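Local coordinates for oxidoreductase protein (Agrobacterium radiobacter, PDB 5UI9) that binds NAD+ and a small dihydroxy acid and probably catalyses an NAD-dependent oxidation or reduction of a hydroxy-acid or sugar-like substrate, at residues A276-L281 with P287-Q292; A109-C114 with I119-H124; G253-S258 with L263-P268; T215-H220 with T225-V230. All blocks are in the same frame, centred on the assembly; numbering follows the deposited sequence.

Contact 1 (A276-L281 with P287-Q292); sequences ASPQLL and PWHNIQ. With 8A1 ((2S)-2,3-dihydroxy-2-methylpropanoic acid), chain D.
The side chains of Pro278 and His289 cross at about a right angle where the loop 276-281 lies against the start of the helix at 287-292. The CG corner of Pro278 lies 3.7 Å from ND1 of His289, coming in obliquely to the imidazole. From another direction Leu280 extends its CD1 branch to 3.5 Å from CB of His289. A first torsion that sets CG between the backbone N and the carbonyl carbon (chi1 62°) turns the imidazole toward the loop. Gln279 O lies at the ring edge, in plane, but 4.0 Å from ND1, and this buried nitrogen has no hydrogen-bonding partner in the model. Pro278 also rests its CB 3.7 Å from OD1 of Asn290. One water ties the two backbones together: it donates to Gln279 O and to His289 O, at 2.8 Å from the latter, and accepts from Leu281 N. The segment 287-292 opens helix 289-308, whose first turn is closed by the bond from Gln292 N to Trp288 O. Trp288 and Ile291 line the pocket of the bound acid. There the Trp288 ring turns its edge to the ligand, CH2 lying 3.7 Å from the methyl C3, while Ile291 brings CD1 near the carboxylate oxygen OXT and also touches NAD. Gln279 NE2 is hydrogen-bonded to Glu293, a later residue of helix 289-308.

Contact 2 (A109-C114 with I119-H124); sequences AMVRTC and IPLMVH
Cys114 points its side chain from the helix segment 109-114 toward the strand that follows, and each of its atoms meets something there. Its CB lies 3.9 Å from Ile119 O and about as far from Leu121 CB. From CB the sulfur turns to the side of the backbone N, opposite the carbonyl carbon (chi1 -70°), which brings SG between two methyl groups: Ile119 CD1 at 3.8 Å and Leu121 CD2 at the same distance. The isoleucine reaches back along the chain, its CG1 packing 3.6 Å from Cys114 O before CD1 arrives at the sulfur. Leucine CD2 goes on past the cysteine toward the preceding helical turn, to 3.9 Å from Met110 O, with Val111 CG2 at its margin. This is the return from helix 104-116 to strand 121-124 in the beta-alpha-beta unit that begins with strand 94-97, part of the NAD-binding Rossmann fold. Helix and strand segments run in roughly opposed, slanted directions (144°), with axes 9.9 Å apart at closest approach. The turn is fastened by Ile119 N donating to Cys114 O over 3.1 Å, an almost straight bond (179°). A turn earlier, Ala109 O accepts from both Thr113 N and Thr113 OG1, which arrive from opposite faces of its carbonyl plane. Phe100 packs against Met110, Val111 and Leu121, and Val84 of helix 80-89 against Cys114.

Contact 3 (G253-S258 with L263-P268); sequences GTIRLS and LEVTGP
Ile255 and Leu263 fit together diagonally across two strands: the CG2 branch of the isoleucine meets CD1 of the leucine at 3.7 Å, the two side chains crossing at a slant. With CG opposite the backbone N (chi1 179°), Leu263 lays CD1 over the hollow between Ile255 and Leu257, 4.4 Å from Leu257 CB. Val265 CG2 lies loosely against Ile255 CG1. Together these four residues make an apolar surface on which helix 131-141 lies, with Val136 and Val139 against Leu257 and Ile255. Strands 253-258 and 262-266 form an antiparallel beta hairpin in the large sheet of the C-terminal domain, their segments running 171° apart. Two hydrogen-bonded pairs, Thr254 with Thr266 and Arg256 with Glu264, hold them, the shortest link being Arg256 N to Glu264 O at 2.8 Å. At the end of the ladder Gly253 CA makes a C-H...O contact with Thr266 O at 3.1 Å. The opposite face is polar. The two threonines stand side by side pointing the same way, OG1 of Thr254 at 2.9 Å from OG1 of Thr266; Thr254 OG1 is hydrogen-bonded to Lys235 O of the second subunit. The side chains of Arg256 and Glu264 approach each other near their roots, CB to CB at 4.1 Å, before parting. The arginine chain bends at chi2 (-76°) and carries its guanidinium to a salt bridge with Asp249 on strand 245-250; the glutamate pairs with Arg262.

Contact 4 (T215-H220 with T225-V230); sequences TILLDH and TSIVDV
Ser226 O takes the shortest direct bond between these strands, accepting from Leu218 N at 2.7 Å along an almost straight N-H (178°), with CA of Leu217 as a further, weaker C-H donor. The serine hydroxyl is also engaged. Its OG lies 3.0 Å from NE2 of His220, a hydrogen bond in which either atom may be the donor, and the same oxygen sits close to CD1 of Leu218. OG is directed there by a first torsion that places it between the backbone N and the carbonyl carbon (chi1 83°). The imidazole comes edge-on, with Ser226 CB in its plane, and its other nitrogen, ND1, is hydrogen-bonded to Gly192 O; the two bonds together fix the ring's rotation. Farther along this face, Leu218 CD1 meets Val228 CG2 at 3.8 Å, crossing at a slant, and Ile216 and Val228 face each other as a hydrogen-bonded pair. Here Ala187 of helix 175-191 packs on Leu218. The opposite face carries Leu217 and Ile227, whose CD1 methyls are pressed to 3.4 Å, tighter than usual van der Waals contact, while Thr225 CG2 also touches the leucine methyl. On this face the second subunit packs: Ile227 touches Ile227 of the second subunit, and Asp219 forms a salt bridge with Arg200 of the second subunit. Strands 213-220 and 225-231 thus form an antiparallel beta hairpin in the mixed sheet of a GFO/IDH/MocA C-terminal domain, helix-covered on one face and joined to its dimer mate on the other.

Along the chain the order is contact 2, contact 4, contact 3 and contact 1, each closing before the next opens. Contact 2 belongs to the Rossmann domain, its strand 121-124 at the edge of the parallel sheet. Contacts 3 and 4 are two hairpins of one mixed sheet, their centres 19 Å apart, separated in strand order by strands 245-250 and 148-156; both touch the second subunit, so this sheet serves the dimer interface. Contact 1 follows the sheet's edge strand 271-275 and leads into helix 289-308, which also packs against strand 121-124. Its centre lies 28 Å from that of contact 2, yet both hold NAD-pocket residues, Ile291 and His124, so the cofactor draws on parts distant in sequence.

Contact 1 (A276-L281 with P287-Q292)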
loop_
_atom_site.group_PDB
_atom_site.type_symbol
_atom_site.label_atom_id
_atom_site.label_comp_id
_atom_site.label_asym_id
_atom_site.label_seq_id
_atom_site.Cartn_x
_atom_site.Cartn_y
_atom_site.Cartn_z
ATOM N N ALA A 276 19.557 -7.971 -7.414
ATOM C CA ALA A 276 19.976 -6.588 -7.197
ATOM C C ALA A 276 20.665 -6.390 -5.836
ATOM O O ALA A 276 20.623 -5.292 -5.275
ATOM C CB ALA A 276 18.773 -5.663 -7.337
ATOM N N SER A 277 21.309 -7.439 -5.317
ATOM C CA SER A 277 21.951 -7.387 -4.008
ATOM C C SER A 277 23.086 -6.372 -3.966
ATOM O O SER A 277 23.741 -6.118 -4.981
ATOM C CB SER A 277 22.517 -8.748 -3.623
ATOM O OG SER A 277 21.480 -9.657 -3.361
ATOM N N PRO A 278 23.339 -5.805 -2.780
ATOM C CA PRO A 278 24.455 -4.894 -2.648
ATOM C C PRO A 278 25.760 -5.657 -2.505
ATOM O O PRO A 278 25.769 -6.840 -2.164
ATOM C CB PRO A 278 24.131 -4.151 -1.354
ATOM C CG PRO A 278 23.446 -5.177 -0.524
ATOM C CD PRO A 278 22.649 -6.013 -1.493
ATOM N N GLN A 279 26.850 -4.963 -2.777
ATOM C CA GLN A 279 28.176 -5.462 -2.499
ATOM C C GLN A 279 28.406 -5.474 -0.995
ATOM O O GLN A 279 27.662 -4.852 -0.227
ATOM C CB GLN A 279 29.224 -4.575 -3.177
ATOM C CG GLN A 279 29.162 -4.610 -4.699
ATOM C CD GLN A 279 30.278 -3.801 -5.343
ATOM O OE1 GLN A 279 31.121 -4.340 -6.064
ATOM N NE2 GLN A 279 30.297 -2.507 -5.066
ATOM N N LEU A 280 29.446 -6.189 -0.589
ATOM C CA LEU A 280 29.864 -6.240 0.793
ATOM C C LEU A 280 31.275 -5.677 0.866
ATOM O O LEU A 280 32.250 -6.350 0.510
ATOM C CB LEU A 280 29.809 -7.684 1.304
ATOM C CG LEU A 280 30.095 -7.905 2.792
ATOM C CD1 LEU A 280 29.091 -7.156 3.666
ATOM C CD2 LEU A 280 30.071 -9.398 3.094
ATOM N N LEU A 281 31.388 -4.434 1.321
ATOM C CA LEU A 281 32.683 -3.775 1.411
ATOM C C LEU A 281 33.484 -4.391 2.553
ATOM O O LEU A 281 32.907 -5.015 3.458
ATOM C CB LEU A 281 32.502 -2.270 1.599
ATOM C CG LEU A 281 31.757 -1.564 0.453
ATOM C CD1 LEU A 281 31.540 -0.097 0.789
ATOM C CD2 LEU A 281 32.503 -1.719 -0.871
ATOM N N PRO A 287 23.625 -6.217 9.506
ATOM C CA PRO A 287 22.814 -6.014 8.306
ATOM C C PRO A 287 22.907 -4.594 7.699
ATOM O O PRO A 287 22.031 -4.211 6.935
ATOM C CB PRO A 287 21.406 -6.246 8.851
ATOM C CG PRO A 287 21.465 -5.615 10.205
ATOM C CD PRO A 287 22.872 -5.839 10.716
ATOM N N TRP A 288 23.944 -3.825 8.028
ATOM C CA TRP A 288 24.082 -2.439 7.526
ATOM C C TRP A 288 24.725 -2.309 6.143
ATOM O O TRP A 288 24.847 -1.194 5.620
ATOM C CB TRP A 288 24.897 -1.609 8.518
ATOM C CG TRP A 288 24.186 -1.374 9.788
ATOM C CD1 TRP A 288 24.192 -2.171 10.894
ATOM C CD2 TRP A 288 23.353 -0.258 10.096
ATOM N NE1 TRP A 288 23.415 -1.613 11.878
ATOM C CE2 TRP A 288 22.884 -0.440 11.413
ATOM C CE3 TRP A 288 22.962 0.885 9.386
ATOM C CZ2 TRP A 288 22.035 0.478 12.041
ATOM C CZ3 TRP A 288 22.118 1.801 10.010
ATOM C CH2 TRP A 288 21.663 1.589 11.324
ATOM N N HIS A 289 25.155 -3.431 5.573
ATOM C CA HIS A 289 25.985 -3.437 4.368
ATOM C C HIS A 289 25.404 -2.711 3.148
ATOM O O HIS A 289 26.147 -2.045 2.429
ATOM C CB HIS A 289 26.490 -4.854 4.034
ATOM C CG HIS A 289 25.417 -5.853 3.745
ATOM N ND1 HIS A 289 25.226 -6.382 2.488
ATOM C CD2 HIS A 289 24.511 -6.459 4.547
ATOM C CE1 HIS A 289 24.234 -7.254 2.524
ATOM N NE2 HIS A 289 23.777 -7.313 3.761
ATOM N N ASN A 290 24.091 -2.794 2.945
ATOM C CA ASN A 290 23.440 -2.076 1.848
ATOM C C ASN A 290 23.596 -0.557 2.009
ATOM O O ASN A 290 23.948 0.126 1.052
ATOM C CB ASN A 290 21.952 -2.455 1.763
ATOM C CG ASN A 290 21.246 -1.859 0.552
ATOM O OD1 ASN A 290 21.872 -1.420 -0.417
ATOM N ND2 ASN A 290 19.920 -1.851 0.603
ATOM N N ILE A 291 23.333 -0.053 3.219
ATOM C CA ILE A 291 23.483 1.373 3.537
ATOM C C ILE A 291 24.952 1.773 3.430
ATOM O O ILE A 291 25.288 2.822 2.860
ATOM C CB ILE A 291 22.914 1.707 4.945
ATOM C CG1 ILE A 291 21.384 1.533 4.956
ATOM C CG2 ILE A 291 23.292 3.126 5.381
ATOM C CD1 ILE A 291 20.750 1.648 6.329
ATOM N N GLN A 292 25.822 0.927 3.970
ATOM C CA GLN A 292 27.254 1.190 3.963
ATOM C C GLN A 292 27.846 1.339 2.559
ATOM O O GLN A 292 28.657 2.239 2.330
ATOM C CB GLN A 292 27.981 0.119 4.777
ATOM C CG GLN A 292 27.750 0.293 6.274
ATOM C CD GLN A 292 28.200 -0.900 7.094
ATOM O OE1 GLN A 292 27.963 -2.053 6.722
ATOM N NE2 GLN A 292 28.828 -0.633 8.229
HETATM O OXT 8A1 D . 19.465 4.845 7.895
HETATM C C 8A1 D . 18.898 5.695 8.623
HETATM O O 8A1 D . 18.841 6.907 8.318
HETATM C CA 8A1 D . 18.248 5.247 9.907
HETATM C CB 8A1 D . 16.775 5.000 9.583
HETATM O O1 8A1 D . 16.087 4.386 10.677
HETATM O O2 8A1 D . 18.375 6.276 10.903
HETATM C C3 8A1 D . 18.941 3.992 10.440
HETATM O O HOH W 1 28.578 -3.172 1.696
#

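Contact 2 (A109-C114 with I119-H124)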
loop_
_atom_site.group_PDB
_atom_site.type_symbol
_atom_site.label_atom_id
_atom_site.label_comp_id
_atom_site.label_asym_id
_atom_site.label_seq_id
_atom_site.Cartn_x
_atom_site.Cartn_y
_atom_site.Cartn_z
ATOM N N ALA A 109 16.536 28.487 4.375
ATOM C CA ALA A 109 17.560 29.483 4.738
ATOM C C ALA A 109 18.966 28.927 4.538
ATOM O O ALA A 109 19.855 29.637 4.044
ATOM C CB ALA A 109 17.377 29.964 6.171
ATOM N N MET A 110 19.159 27.657 4.899
ATOM C CA MET A 110 20.445 26.975 4.691
ATOM C C MET A 110 20.812 26.892 3.205
ATOM O O MET A 110 21.964 27.134 2.824
ATOM C CB MET A 110 20.426 25.567 5.315
ATOM C CG MET A 110 20.415 25.565 6.837
ATOM S SD MET A 110 19.645 24.097 7.549
ATOM C CE MET A 110 20.948 22.900 7.297
ATOM N N VAL A 111 19.823 26.560 2.379
ATOM C CA VAL A 111 20.000 26.512 0.929
ATOM C C VAL A 111 20.320 27.910 0.387
ATOM O O VAL A 111 21.228 28.057 -0.435
ATOM C CB VAL A 111 18.764 25.900 0.221
ATOM C CG1 VAL A 111 18.839 26.055 -1.295
ATOM C CG2 VAL A 111 18.642 24.427 0.576
ATOM N N ARG A 112 19.593 28.922 0.866
ATOM C CA ARG A 112 19.773 30.309 0.405
ATOM C C ARG A 112 21.172 30.850 0.741
ATOM O O ARG A 112 21.827 31.469 -0.117
ATOM C CB ARG A 112 18.688 31.225 0.988
ATOM C CG ARG A 112 18.592 32.594 0.328
ATOM N N THR A 113 21.629 30.595 1.969
ATOM C CA THR A 113 22.951 31.047 2.419
ATOM C C THR A 113 24.082 30.425 1.603
ATOM O O THR A 113 25.050 31.098 1.269
ATOM C CB THR A 113 23.198 30.724 3.907
ATOM O OG1 THR A 113 22.040 31.070 4.673
ATOM C CG2 THR A 113 24.404 31.505 4.443
ATOM N N CYS A 114 23.956 29.138 1.291
ATOM C CA CYS A 114 24.972 28.448 0.496
ATOM C C CYS A 114 24.982 28.931 -0.954
ATOM O O CYS A 114 26.060 29.126 -1.521
ATOM C CB CYS A 114 24.800 26.937 0.587
ATOM S SG CYS A 114 25.243 26.310 2.223
ATOM N N ILE A 119 28.751 28.206 -2.831
ATOM C CA ILE A 119 29.347 26.932 -2.425
ATOM C C ILE A 119 28.335 25.793 -2.604
ATOM O O ILE A 119 27.135 25.990 -2.384
ATOM C CB ILE A 119 29.882 26.935 -0.972
ATOM C CG1 ILE A 119 28.793 27.309 0.052
ATOM C CG2 ILE A 119 31.074 27.879 -0.852
ATOM C CD1 ILE A 119 28.901 26.544 1.355
ATOM N N PRO A 120 28.810 24.611 -3.032
ATOM C CA PRO A 120 27.921 23.453 -3.085
ATOM C C PRO A 120 27.406 23.023 -1.705
ATOM O O PRO A 120 28.121 23.139 -0.696
ATOM C CB PRO A 120 28.805 22.355 -3.691
ATOM C CG PRO A 120 29.860 23.076 -4.443
ATOM C CD PRO A 120 30.107 24.339 -3.683
ATOM N N LEU A 121 26.159 22.558 -1.674
ATOM C CA LEU A 121 25.566 21.962 -0.481
ATOM C C LEU A 121 24.854 20.688 -0.908
ATOM O O LEU A 121 23.941 20.747 -1.731
ATOM C CB LEU A 121 24.565 22.922 0.168
ATOM C CG LEU A 121 23.774 22.404 1.380
ATOM C CD1 LEU A 121 24.708 22.042 2.529
ATOM C CD2 LEU A 121 22.738 23.429 1.820
ATOM N N MET A 122 25.273 19.554 -0.348
ATOM C CA MET A 122 24.633 18.268 -0.602
ATOM C C MET A 122 24.096 17.708 0.702
ATOM O O MET A 122 24.786 17.732 1.718
ATOM C CB MET A 122 25.624 17.264 -1.204
ATOM C CG MET A 122 24.970 15.950 -1.624
ATOM S SD MET A 122 26.105 14.692 -2.230
ATOM C CE MET A 122 26.804 14.075 -0.707
ATOM N N VAL A 123 22.880 17.174 0.658
ATOM C CA VAL A 123 22.356 16.407 1.778
ATOM C C VAL A 123 22.831 14.970 1.621
ATOM O O VAL A 123 22.725 14.385 0.535
ATOM C CB VAL A 123 20.818 16.486 1.864
ATOM C CG1 VAL A 123 20.290 15.669 3.051
ATOM C CG2 VAL A 123 20.400 17.946 1.978
ATOM N N HIS A 124 23.383 14.403 2.690
ATOM C CA HIS A 124 23.761 12.999 2.668
ATOM C C HIS A 124 22.456 12.197 2.783
ATOM O O HIS A 124 22.027 11.825 3.872
ATOM C CB HIS A 124 24.765 12.658 3.777
ATOM C CG HIS A 124 25.364 11.289 3.657
ATOM N ND1 HIS A 124 26.724 11.082 3.570
ATOM C CD2 HIS A 124 24.790 10.059 3.621
ATOM C CE1 HIS A 124 26.962 9.786 3.487
ATOM N NE2 HIS A 124 25.804 9.142 3.507
#

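Contact 3 (G253-S258 with L263-P268)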
loop_
_atom_site.group_PDB
_atom_site.type_symbol
_atom_site.label_atom_id
_atom_site.label_comp_id
_atom_site.label_asym_id
_atom_site.label_seq_id
_atom_site.Cartn_x
_atom_site.Cartn_y
_atom_site.Cartn_z
ATOM N N GLY A 253 4.047 -2.744 -18.424
ATOM C CA GLY A 253 4.698 -3.698 -17.531
ATOM C C GLY A 253 4.703 -3.371 -16.054
ATOM O O GLY A 253 4.024 -2.447 -15.600
ATOM N N THR A 254 5.490 -4.148 -15.315
ATOM C CA THR A 254 5.619 -4.013 -13.868
ATOM C C THR A 254 7.060 -4.187 -13.404
ATOM O O THR A 254 7.830 -4.940 -14.010
ATOM C CB THR A 254 4.791 -5.073 -13.122
ATOM O OG1 THR A 254 5.098 -6.378 -13.632
ATOM C CG2 THR A 254 3.311 -4.800 -13.266
ATOM N N ILE A 255 7.405 -3.490 -12.321
ATOM C CA ILE A 255 8.621 -3.756 -11.563
ATOM C C ILE A 255 8.196 -4.228 -10.177
ATOM O O ILE A 255 7.326 -3.621 -9.556
ATOM C CB ILE A 255 9.514 -2.498 -11.424
ATOM C CG1 ILE A 255 10.045 -2.050 -12.791
ATOM C CG2 ILE A 255 10.668 -2.757 -10.455
ATOM C CD1 ILE A 255 10.653 -0.656 -12.788
ATOM N N ARG A 256 8.820 -5.303 -9.697
ATOM C CA ARG A 256 8.599 -5.800 -8.338
ATOM C C ARG A 256 9.942 -6.093 -7.679
ATOM O O ARG A 256 10.599 -7.094 -7.990
ATOM C CB ARG A 256 7.717 -7.054 -8.345
ATOM C CG ARG A 256 6.279 -6.825 -8.817
ATOM C CD ARG A 256 5.421 -6.151 -7.750
ATOM N NE ARG A 256 4.016 -5.971 -8.147
ATOM C CZ ARG A 256 3.549 -5.003 -8.946
ATOM N NH1 ARG A 256 4.363 -4.087 -9.494
ATOM N NH2 ARG A 256 2.247 -4.949 -9.215
ATOM N N LEU A 257 10.350 -5.196 -6.785
ATOM C CA LEU A 257 11.545 -5.375 -5.974
ATOM C C LEU A 257 11.091 -5.930 -4.637
ATOM O O LEU A 257 10.476 -5.214 -3.848
ATOM C CB LEU A 257 12.285 -4.043 -5.790
ATOM C CG LEU A 257 13.490 -4.042 -4.844
ATOM C CD1 LEU A 257 14.532 -5.063 -5.274
ATOM C CD2 LEU A 257 14.098 -2.647 -4.787
ATOM N N SER A 258 11.399 -7.202 -4.391
ATOM C CA SER A 258 10.914 -7.930 -3.217
ATOM C C SER A 258 12.077 -8.303 -2.297
ATOM O O SER A 258 13.247 -8.096 -2.647
ATOM C CB SER A 258 10.143 -9.174 -3.660
ATOM O OG SER A 258 10.977 -10.057 -4.374
ATOM N N LEU A 263 14.609 -8.737 -8.090
ATOM C CA LEU A 263 14.027 -7.727 -8.972
ATOM C C LEU A 263 13.326 -8.401 -10.151
ATOM O O LEU A 263 13.985 -8.926 -11.054
ATOM C CB LEU A 263 15.128 -6.775 -9.458
ATOM C CG LEU A 263 14.772 -5.642 -10.419
ATOM C CD1 LEU A 263 13.660 -4.772 -9.860
ATOM C CD2 LEU A 263 16.017 -4.809 -10.693
ATOM N N GLU A 264 11.994 -8.395 -10.119
ATOM C CA GLU A 264 11.159 -8.931 -11.200
ATOM C C GLU A 264 10.710 -7.806 -12.105
ATOM O O GLU A 264 10.044 -6.878 -11.653
ATOM C CB GLU A 264 9.908 -9.611 -10.652
ATOM C CG GLU A 264 9.996 -11.115 -10.573
ATOM C CD GLU A 264 8.700 -11.739 -10.087
ATOM O OE1 GLU A 264 7.608 -11.304 -10.523
ATOM O OE2 GLU A 264 8.786 -12.670 -9.261
ATOM N N VAL A 265 11.057 -7.906 -13.382
ATOM C CA VAL A 265 10.630 -6.943 -14.387
ATOM C C VAL A 265 9.900 -7.720 -15.465
ATOM O O VAL A 265 10.478 -8.639 -16.047
ATOM C CB VAL A 265 11.828 -6.211 -15.020
ATOM C CG1 VAL A 265 11.361 -5.277 -16.137
ATOM C CG2 VAL A 265 12.620 -5.461 -13.957
ATOM N N THR A 266 8.639 -7.378 -15.717
ATOM C CA THR A 266 7.897 -7.977 -16.830
ATOM C C THR A 266 7.474 -6.868 -17.783
ATOM O O THR A 266 6.975 -5.829 -17.351
ATOM C CB THR A 266 6.676 -8.825 -16.383
ATOM O OG1 THR A 266 5.572 -7.976 -16.063
ATOM C CG2 THR A 266 7.013 -9.710 -15.186
ATOM N N GLY A 267 7.709 -7.096 -19.070
ATOM C CA GLY A 267 7.407 -6.137 -20.123
ATOM C C GLY A 267 6.843 -6.847 -21.340
ATOM O O GLY A 267 6.502 -8.030 -21.262
ATOM N N PRO A 268 6.740 -6.135 -22.477
ATOM C CA PRO A 268 6.186 -6.733 -23.704
ATOM C C PRO A 268 6.898 -8.019 -24.182
ATOM O O PRO A 268 6.235 -8.914 -24.710
ATOM C CB PRO A 268 6.334 -5.607 -24.737
ATOM C CG PRO A 268 6.348 -4.353 -23.928
ATOM C CD PRO A 268 7.072 -4.708 -22.665
#

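Contact 4 (T215-H220 with T225-V230)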
loop_
_atom_site.group_PDB
_atom_site.type_symbol
_atom_site.label_atom_id
_atom_site.label_comp_id
_atom_site.label_asym_id
_atom_site.label_seq_id
_atom_site.Cartn_x
_atom_site.Cartn_y
_atom_site.Cartn_z
ATOM N N THR A 215 1.727 5.916 7.188
ATOM C CA THR A 215 1.194 5.514 5.899
ATOM C C THR A 215 0.820 6.783 5.147
ATOM O O THR A 215 0.054 7.603 5.653
ATOM C CB THR A 215 -0.027 4.599 6.089
ATOM O OG1 THR A 215 0.343 3.496 6.925
ATOM C CG2 THR A 215 -0.518 4.061 4.770
ATOM N N ILE A 216 1.374 6.935 3.946
ATOM C CA ILE A 216 1.293 8.177 3.183
ATOM C C ILE A 216 0.821 7.875 1.760
ATOM O O ILE A 216 1.335 6.963 1.116
ATOM C CB ILE A 216 2.667 8.891 3.132
ATOM C CG1 ILE A 216 3.256 9.037 4.542
ATOM C CG2 ILE A 216 2.546 10.258 2.456
ATOM C CD1 ILE A 216 4.625 9.678 4.597
ATOM N N LEU A 217 -0.148 8.655 1.282
ATOM C CA LEU A 217 -0.659 8.558 -0.088
ATOM C C LEU A 217 -0.170 9.766 -0.890
ATOM O O LEU A 217 -0.465 10.901 -0.526
ATOM C CB LEU A 217 -2.186 8.537 -0.065
ATOM C CG LEU A 217 -2.974 8.463 -1.374
ATOM C CD1 LEU A 217 -2.652 7.218 -2.183
ATOM C CD2 LEU A 217 -4.465 8.502 -1.054
ATOM N N LEU A 218 0.556 9.516 -1.980
ATOM C CA LEU A 218 1.158 10.580 -2.798
ATOM C C LEU A 218 0.461 10.745 -4.141
ATOM O O LEU A 218 0.222 9.772 -4.839
ATOM C CB LEU A 218 2.629 10.274 -3.066
ATOM C CG LEU A 218 3.586 10.112 -1.879
ATOM C CD1 LEU A 218 4.999 9.807 -2.372
ATOM C CD2 LEU A 218 3.594 11.344 -0.984
ATOM N N ASP A 219 0.157 11.986 -4.503
ATOM C CA ASP A 219 -0.299 12.319 -5.849
ATOM C C ASP A 219 0.863 13.021 -6.549
ATOM O O ASP A 219 1.182 14.164 -6.227
ATOM C CB ASP A 219 -1.536 13.204 -5.771
ATOM C CG ASP A 219 -2.614 12.612 -4.859
ATOM O OD1 ASP A 219 -3.066 11.476 -5.129
ATOM O OD2 ASP A 219 -3.018 13.270 -3.872
ATOM N N HIS A 220 1.520 12.319 -7.470
ATOM C CA HIS A 220 2.680 12.880 -8.175
ATOM C C HIS A 220 2.243 13.866 -9.258
ATOM O O HIS A 220 1.143 13.756 -9.791
ATOM C CB HIS A 220 3.547 11.766 -8.754
ATOM C CG HIS A 220 4.182 10.900 -7.710
ATOM N ND1 HIS A 220 5.467 11.104 -7.257
ATOM C CD2 HIS A 220 3.704 9.836 -7.021
ATOM C CE1 HIS A 220 5.757 10.198 -6.339
ATOM N NE2 HIS A 220 4.703 9.415 -6.177
ATOM N N THR A 225 0.124 7.782 -8.871
ATOM C CA THR A 225 -0.250 7.682 -7.468
ATOM C C THR A 225 0.724 6.727 -6.806
ATOM O O THR A 225 1.097 5.721 -7.402
ATOM C CB THR A 225 -1.665 7.101 -7.313
ATOM O OG1 THR A 225 -2.598 7.914 -8.024
ATOM C CG2 THR A 225 -2.076 7.021 -5.842
ATOM N N SER A 226 1.135 7.024 -5.578
ATOM C CA SER A 226 1.933 6.070 -4.822
ATOM C C SER A 226 1.570 6.002 -3.340
ATOM O O SER A 226 0.949 6.918 -2.787
ATOM C CB SER A 226 3.434 6.320 -5.026
ATOM O OG SER A 226 3.913 7.342 -4.182
ATOM N N ILE A 227 1.932 4.869 -2.740
ATOM C CA ILE A 227 1.858 4.640 -1.307
ATOM C C ILE A 227 3.278 4.549 -0.752
ATOM O O ILE A 227 4.106 3.797 -1.271
ATOM C CB ILE A 227 1.124 3.316 -0.992
ATOM C CG1 ILE A 227 -0.335 3.371 -1.473
ATOM C CG2 ILE A 227 1.190 2.974 0.494
ATOM C CD1 ILE A 227 -1.190 4.427 -0.795
ATOM N N VAL A 228 3.548 5.323 0.293
ATOM C CA VAL A 228 4.749 5.168 1.102
ATOM C C VAL A 228 4.288 4.680 2.465
ATOM O O VAL A 228 3.585 5.399 3.187
ATOM C CB VAL A 228 5.527 6.483 1.236
ATOM C CG1 VAL A 228 6.666 6.341 2.241
ATOM C CG2 VAL A 228 6.063 6.891 -0.123
ATOM N N ASP A 229 4.663 3.455 2.809
ATOM C CA ASP A 229 4.281 2.880 4.093
ATOM C C ASP A 229 5.528 2.443 4.851
ATOM O O ASP A 229 6.344 1.684 4.338
ATOM C CB ASP A 229 3.254 1.752 3.917
ATOM C CG ASP A 229 3.792 0.554 3.161
ATOM O OD1 ASP A 229 3.740 0.546 1.919
ATOM O OD2 ASP A 229 4.221 -0.418 3.817
ATOM N N VAL A 230 5.683 2.980 6.059
ATOM C CA VAL A 230 6.840 2.724 6.891
ATOM C C VAL A 230 6.408 2.292 8.289
ATOM O O VAL A 230 5.365 2.728 8.794
ATOM C CB VAL A 230 7.809 3.939 6.947
ATOM C CG1 VAL A 230 8.337 4.246 5.554
ATOM C CG2 VAL A 230 7.156 5.174 7.558
HETATM O O HOH W 2 2.547 1.933 7.655
HETATM O O HOH W 3 -2.803 10.513 -7.579
#